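Local atomic coordinates of heroin esterase (Rhodococcus sp., PDB entry 1LZL), a protein that probably hydrolyses the acetyl ester groups of heroin, as an acetyl esterase of the alpha/beta hydrolase fold. Residues L54-I67 against V130-A142. Residues are numbered along the deposited sequence; the frame is centred on the assembly and turned at random. Where two conformers were deposited one is given.
Sequences LSAPGLDGDPEVKI and VNDCYAALLYIHA
Leu54 CD1 meets the edge of the Tyr139 ring, in its plane, where the antiparallel hairpin at the margin of the alpha/beta hydrolase sheet packs on helix 128-142. Over one face of that ring lie Ser55 O and Ala56 CA, the latter a CH-pi contact 4.2 Å from the centroid, while Ala56 CB presses on Tyr139 CB at 3.5 Å. Tyr139 CG stands anti to the backbone N (chi1 170°), which lays the ring against strand 54-56; a water joins its OH to Ser55 N. Pro57 O shares a second water with Ala135 O and touches Ala135 CB at 3.4 Å. In the loop, Leu59 splits its branches: CD1 lies against the side-chain amide of Asn131, 3.6 Å from Asn131 CG, and CD2 reaches Ala135 CB and Leu138 CD1. Asp62 OD2 and Asp132 OD1 come within 4.4 Å, a proximity probably eased by Arg119, which forms salt bridges with both carboxylates, and by a water that donates to these two oxygens and accepts from Leu59 N. On the returning strand Val65 CG2 abuts the Asp132 carboxylate, and Ile67 CD1 ends between Ala136 CB, at 3.9 Å, and Tyr139 CD2, at 4.0 Å.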
loop_
_atom_site.group_PDB
_atom_site.type_symbol
_atom_site.label_atom_id
_atom_site.label_comp_id
_atom_site.label_asym_id
_atom_site.label_seq_id
_atom_site.Cartn_x
_atom_site.Cartn_y
_atom_site.Cartn_z
ATOM N N LEU A 54 -8.584 4.164 -16.814
ATOM C CA LEU A 54 -9.164 2.890 -17.228
ATOM C C LEU A 54 -10.349 2.609 -16.312
ATOM O O LEU A 54 -10.443 3.094 -15.182
ATOM C CB LEU A 54 -8.182 1.711 -17.097
ATOM C CG LEU A 54 -6.817 1.903 -17.751
ATOM C CD1 LEU A 54 -5.867 0.712 -17.581
ATOM C CD2 LEU A 54 -7.039 2.200 -19.228
ATOM N N SER A 55 -11.253 1.752 -16.811
ATOM C CA SER A 55 -12.402 1.317 -16.057
ATOM C C SER A 55 -12.458 -0.198 -15.984
ATOM O O SER A 55 -12.794 -0.843 -16.966
ATOM C CB SER A 55 -13.588 1.893 -16.828
ATOM O OG SER A 55 -14.795 1.709 -16.157
ATOM N N ALA A 56 -12.159 -0.791 -14.840
ATOM C CA ALA A 56 -12.207 -2.234 -14.607
ATOM C C ALA A 56 -13.580 -2.631 -14.097
ATOM O O ALA A 56 -14.141 -2.093 -13.130
ATOM C CB ALA A 56 -11.133 -2.620 -13.590
ATOM N N PRO A 57 -14.257 -3.618 -14.681
ATOM C CA PRO A 57 -15.525 -4.086 -14.107
ATOM C C PRO A 57 -15.340 -4.581 -12.671
ATOM O O PRO A 57 -14.381 -5.296 -12.350
ATOM C CB PRO A 57 -15.910 -5.220 -15.071
ATOM C CG PRO A 57 -15.207 -4.891 -16.363
ATOM C CD PRO A 57 -13.897 -4.277 -15.961
ATOM N N GLY A 58 -16.224 -4.166 -11.743
ATOM C CA GLY A 58 -16.138 -4.655 -10.372
ATOM C C GLY A 58 -16.542 -6.134 -10.261
ATOM O O GLY A 58 -17.126 -6.683 -11.209
ATOM N N LEU A 59 -16.213 -6.733 -9.115
ATOM C CA LEU A 59 -16.694 -8.099 -8.833
ATOM C C LEU A 59 -18.180 -8.116 -8.497
ATOM O O LEU A 59 -18.725 -7.101 -8.056
ATOM C CB LEU A 59 -15.994 -8.761 -7.640
ATOM C CG LEU A 59 -14.489 -8.873 -7.745
ATOM C CD1 LEU A 59 -13.946 -9.817 -6.639
ATOM C CD2 LEU A 59 -13.937 -9.311 -9.092
ATOM N N ASP A 60 -18.857 -9.278 -8.685
ATOM C CA ASP A 60 -20.294 -9.370 -8.343
ATOM C C ASP A 60 -21.080 -8.269 -9.026
ATOM O O ASP A 60 -20.839 -7.957 -10.217
ATOM C CB ASP A 60 -20.488 -9.340 -6.813
ATOM C CG ASP A 60 -20.045 -10.634 -6.143
ATOM O OD1 ASP A 60 -19.797 -11.618 -6.878
ATOM O OD2 ASP A 60 -19.912 -10.666 -4.893
ATOM N N GLY A 61 -22.009 -7.586 -8.368
ATOM C CA GLY A 61 -22.640 -6.479 -9.135
ATOM C C GLY A 61 -22.015 -5.125 -8.828
ATOM O O GLY A 61 -22.737 -4.095 -8.942
ATOM N N ASP A 62 -20.747 -5.147 -8.383
ATOM C CA ASP A 62 -20.152 -3.915 -7.897
ATOM C C ASP A 62 -19.903 -2.936 -9.023
ATOM O O ASP A 62 -19.728 -3.323 -10.166
ATOM C CB ASP A 62 -18.821 -4.246 -7.185
ATOM C CG ASP A 62 -18.991 -4.983 -5.880
ATOM O OD1 ASP A 62 -20.138 -5.138 -5.402
ATOM O OD2 ASP A 62 -17.940 -5.369 -5.320
ATOM N N PRO A 63 -19.855 -1.644 -8.686
ATOM C CA PRO A 63 -19.554 -0.616 -9.690
ATOM C C PRO A 63 -18.165 -0.784 -10.323
ATOM O O PRO A 63 -17.267 -1.452 -9.797
ATOM C CB PRO A 63 -19.597 0.692 -8.902
ATOM C CG PRO A 63 -20.161 0.377 -7.598
ATOM C CD PRO A 63 -20.080 -1.086 -7.356
ATOM N N GLU A 64 -17.934 -0.134 -11.458
ATOM C CA GLU A 64 -16.658 -0.082 -12.133
ATOM C C GLU A 64 -15.601 0.502 -11.171
ATOM O O GLU A 64 -15.941 1.327 -10.353
ATOM C CB GLU A 64 -16.701 0.781 -13.402
ATOM C CG GLU A 64 -17.894 0.435 -14.296
ATOM C CD GLU A 64 -18.764 1.671 -14.490
ATOM O OE1 GLU A 64 -19.628 1.934 -13.621
ATOM O OE2 GLU A 64 -18.560 2.380 -15.488
ATOM N N VAL A 65 -14.391 0.010 -11.298
ATOM C CA VAL A 65 -13.253 0.483 -10.517
ATOM C C VAL A 65 -12.377 1.299 -11.434
ATOM O O VAL A 65 -11.802 0.766 -12.394
ATOM C CB VAL A 65 -12.507 -0.718 -9.915
ATOM C CG1 VAL A 65 -11.292 -0.284 -9.115
ATOM C CG2 VAL A 65 -13.480 -1.512 -9.039
ATOM N N LYS A 66 -12.261 2.601 -11.114
ATOM C CA LYS A 66 -11.364 3.369 -11.984
ATOM C C LYS A 66 -9.886 3.145 -11.605
ATOM O O LYS A 66 -9.551 2.887 -10.468
ATOM C CB LYS A 66 -11.622 4.868 -11.918
ATOM C CG LYS A 66 -13.093 5.187 -12.202
ATOM C CD LYS A 66 -13.528 4.757 -13.604
ATOM C CE LYS A 66 -14.934 5.259 -13.931
ATOM N NZ LYS A 66 -15.460 4.638 -15.187
ATOM N N ILE A 67 -9.034 3.235 -12.623
ATOM C CA ILE A 67 -7.608 3.055 -12.527
ATOM C C ILE A 67 -6.921 4.268 -13.160
ATOM O O ILE A 67 -7.194 4.610 -14.319
ATOM C CB ILE A 67 -7.160 1.774 -13.247
ATOM C CG1 ILE A 67 -7.810 0.545 -12.596
ATOM C CG2 ILE A 67 -5.641 1.673 -13.298
ATOM C CD1 ILE A 67 -7.591 -0.704 -13.460
ATOM N N VAL A 130 -10.982 -4.913 -1.051
ATOM C CA VAL A 130 -10.017 -5.838 -1.648
ATOM C C VAL A 130 -10.610 -6.385 -2.946
ATOM O O VAL A 130 -9.868 -6.625 -3.905
ATOM C CB VAL A 130 -9.618 -6.970 -0.675
ATOM C CG1 VAL A 130 -10.693 -8.015 -0.551
ATOM C CG2 VAL A 130 -8.278 -7.581 -1.109
ATOM N N ASN A 131 -11.947 -6.541 -3.027
ATOM C CA ASN A 131 -12.559 -7.001 -4.277
ATOM C C ASN A 131 -12.283 -5.992 -5.398
ATOM O O ASN A 131 -12.047 -6.413 -6.556
ATOM C CB ASN A 131 -14.066 -7.271 -4.122
ATOM C CG ASN A 131 -14.322 -8.566 -3.327
ATOM O OD1 ASN A 131 -13.375 -9.355 -3.139
ATOM N ND2 ASN A 131 -15.565 -8.764 -2.903
ATOM N N ASP A 132 -12.287 -4.697 -5.117
ATOM C CA ASP A 132 -11.995 -3.709 -6.159
ATOM C C ASP A 132 -10.564 -3.859 -6.652
ATOM O O ASP A 132 -10.271 -3.722 -7.843
ATOM C CB ASP A 132 -12.173 -2.276 -5.622
ATOM C CG ASP A 132 -13.634 -1.976 -5.306
ATOM O OD1 ASP A 132 -14.541 -2.689 -5.793
ATOM O OD2 ASP A 132 -13.856 -0.961 -4.573
ATOM N N CYS A 133 -9.639 -4.148 -5.711
ATOM C CA CYS A 133 -8.224 -4.283 -6.124
ATOM C C CYS A 133 -8.052 -5.554 -6.972
ATOM O O CYS A 133 -7.304 -5.550 -7.958
ATOM C CB CYS A 133 -7.354 -4.330 -4.864
ATOM S SG CYS A 133 -7.331 -2.728 -3.968
ATOM N N TYR A 134 -8.754 -6.613 -6.548
ATOM C CA TYR A 134 -8.611 -7.866 -7.338
ATOM C C TYR A 134 -9.293 -7.704 -8.695
ATOM O O TYR A 134 -8.775 -8.206 -9.694
ATOM C CB TYR A 134 -9.123 -9.052 -6.528
ATOM C CG TYR A 134 -8.962 -10.390 -7.200
ATOM C CD1 TYR A 134 -7.683 -10.848 -7.479
ATOM C CD2 TYR A 134 -10.056 -11.156 -7.539
ATOM C CE1 TYR A 134 -7.496 -12.061 -8.095
ATOM C CE2 TYR A 134 -9.864 -12.401 -8.162
ATOM C CZ TYR A 134 -8.589 -12.824 -8.417
ATOM O OH TYR A 134 -8.341 -14.045 -9.055
ATOM N N ALA A 135 -10.404 -6.969 -8.700
ATOM C CA ALA A 135 -11.059 -6.714 -9.986
ATOM C C ALA A 135 -10.142 -5.966 -10.928
ATOM O O ALA A 135 -10.107 -6.261 -12.134
ATOM C CB ALA A 135 -12.346 -5.945 -9.736
ATOM N N ALA A 136 -9.388 -4.996 -10.408
ATOM C CA ALA A 136 -8.451 -4.229 -11.229
ATOM C C ALA A 136 -7.351 -5.152 -11.711
ATOM O O ALA A 136 -6.894 -5.102 -12.851
ATOM C CB ALA A 136 -7.867 -3.065 -10.391
ATOM N N LEU A 137 -6.850 -6.073 -10.875
ATOM C CA LEU A 137 -5.817 -7.034 -11.269
ATOM C C LEU A 137 -6.320 -7.952 -12.373
ATOM O O LEU A 137 -5.606 -8.153 -13.367
ATOM C CB LEU A 137 -5.376 -7.827 -10.022
ATOM C CG LEU A 137 -4.299 -8.890 -10.309
ATOM C CD1 LEU A 137 -2.997 -8.245 -10.800
ATOM C CD2 LEU A 137 -4.007 -9.785 -9.100
ATOM N N LEU A 138 -7.518 -8.492 -12.193
ATOM C CA LEU A 138 -8.133 -9.344 -13.243
ATOM C C LEU A 138 -8.212 -8.604 -14.567
ATOM O O LEU A 138 -7.938 -9.175 -15.626
ATOM C CB LEU A 138 -9.533 -9.754 -12.778
ATOM C CG LEU A 138 -9.598 -10.864 -11.717
ATOM C CD1 LEU A 138 -11.017 -11.047 -11.201
ATOM C CD2 LEU A 138 -9.135 -12.192 -12.333
ATOM N N TYR A 139 -8.643 -7.347 -14.480
ATOM C CA TYR A 139 -8.783 -6.548 -15.703
ATOM C C TYR A 139 -7.445 -6.301 -16.350
ATOM O O TYR A 139 -7.328 -6.492 -17.578
ATOM C CB TYR A 139 -9.457 -5.224 -15.321
ATOM C CG TYR A 139 -9.421 -4.239 -16.480
ATOM C CD1 TYR A 139 -10.335 -4.361 -17.525
ATOM C CD2 TYR A 139 -8.485 -3.201 -16.504
ATOM C CE1 TYR A 139 -10.263 -3.429 -18.563
ATOM C CE2 TYR A 139 -8.399 -2.280 -17.526
ATOM C CZ TYR A 139 -9.329 -2.427 -18.549
ATOM O OH TYR A 139 -9.283 -1.544 -19.610
ATOM N N ILE A 140 -6.444 -5.801 -15.605
ATOM C CA ILE A 140 -5.165 -5.493 -16.295
ATOM C C ILE A 140 -4.542 -6.744 -16.894
ATOM O O ILE A 140 -3.918 -6.664 -17.963
ATOM C CB ILE A 140 -4.169 -4.687 -15.461
ATOM C CG1 ILE A 140 -3.708 -5.396 -14.207
ATOM C CG2 ILE A 140 -4.763 -3.302 -15.171
ATOM C CD1 ILE A 140 -2.710 -4.535 -13.435
ATOM N N HIS A 141 -4.715 -7.901 -16.253
ATOM C CA HIS A 141 -4.134 -9.145 -16.733
ATOM C C HIS A 141 -4.862 -9.564 -18.003
ATOM O O HIS A 141 -4.186 -9.892 -18.992
ATOM C CB HIS A 141 -4.264 -10.227 -15.646
ATOM C CG HIS A 141 -3.693 -11.515 -16.157
ATOM N ND1 HIS A 141 -4.534 -12.549 -16.448
ATOM C CD2 HIS A 141 -2.424 -11.906 -16.453
ATOM C CE1 HIS A 141 -3.794 -13.574 -16.898
ATOM N NE2 HIS A 141 -2.523 -13.205 -16.913
ATOM N N ALA A 142 -6.180 -9.514 -17.980
ATOM C CA ALA A 142 -6.983 -9.974 -19.138
ATOM C C ALA A 142 -6.846 -9.040 -20.314
ATOM O O ALA A 142 -6.954 -9.472 -21.455
ATOM C CB ALA A 142 -8.457 -10.076 -18.764
HETATM O O HOH W 1 -10.883 1.079 -19.618
HETATM O O HOH W 2 -12.385 -6.554 -13.685
HETATM O O HOH W 3 -15.502 -5.168 -6.748
HETATM O O HOH W 4 -17.792 -6.947 -3.127
HETATM O O HOH W 5 -16.593 -1.233 -7.050
#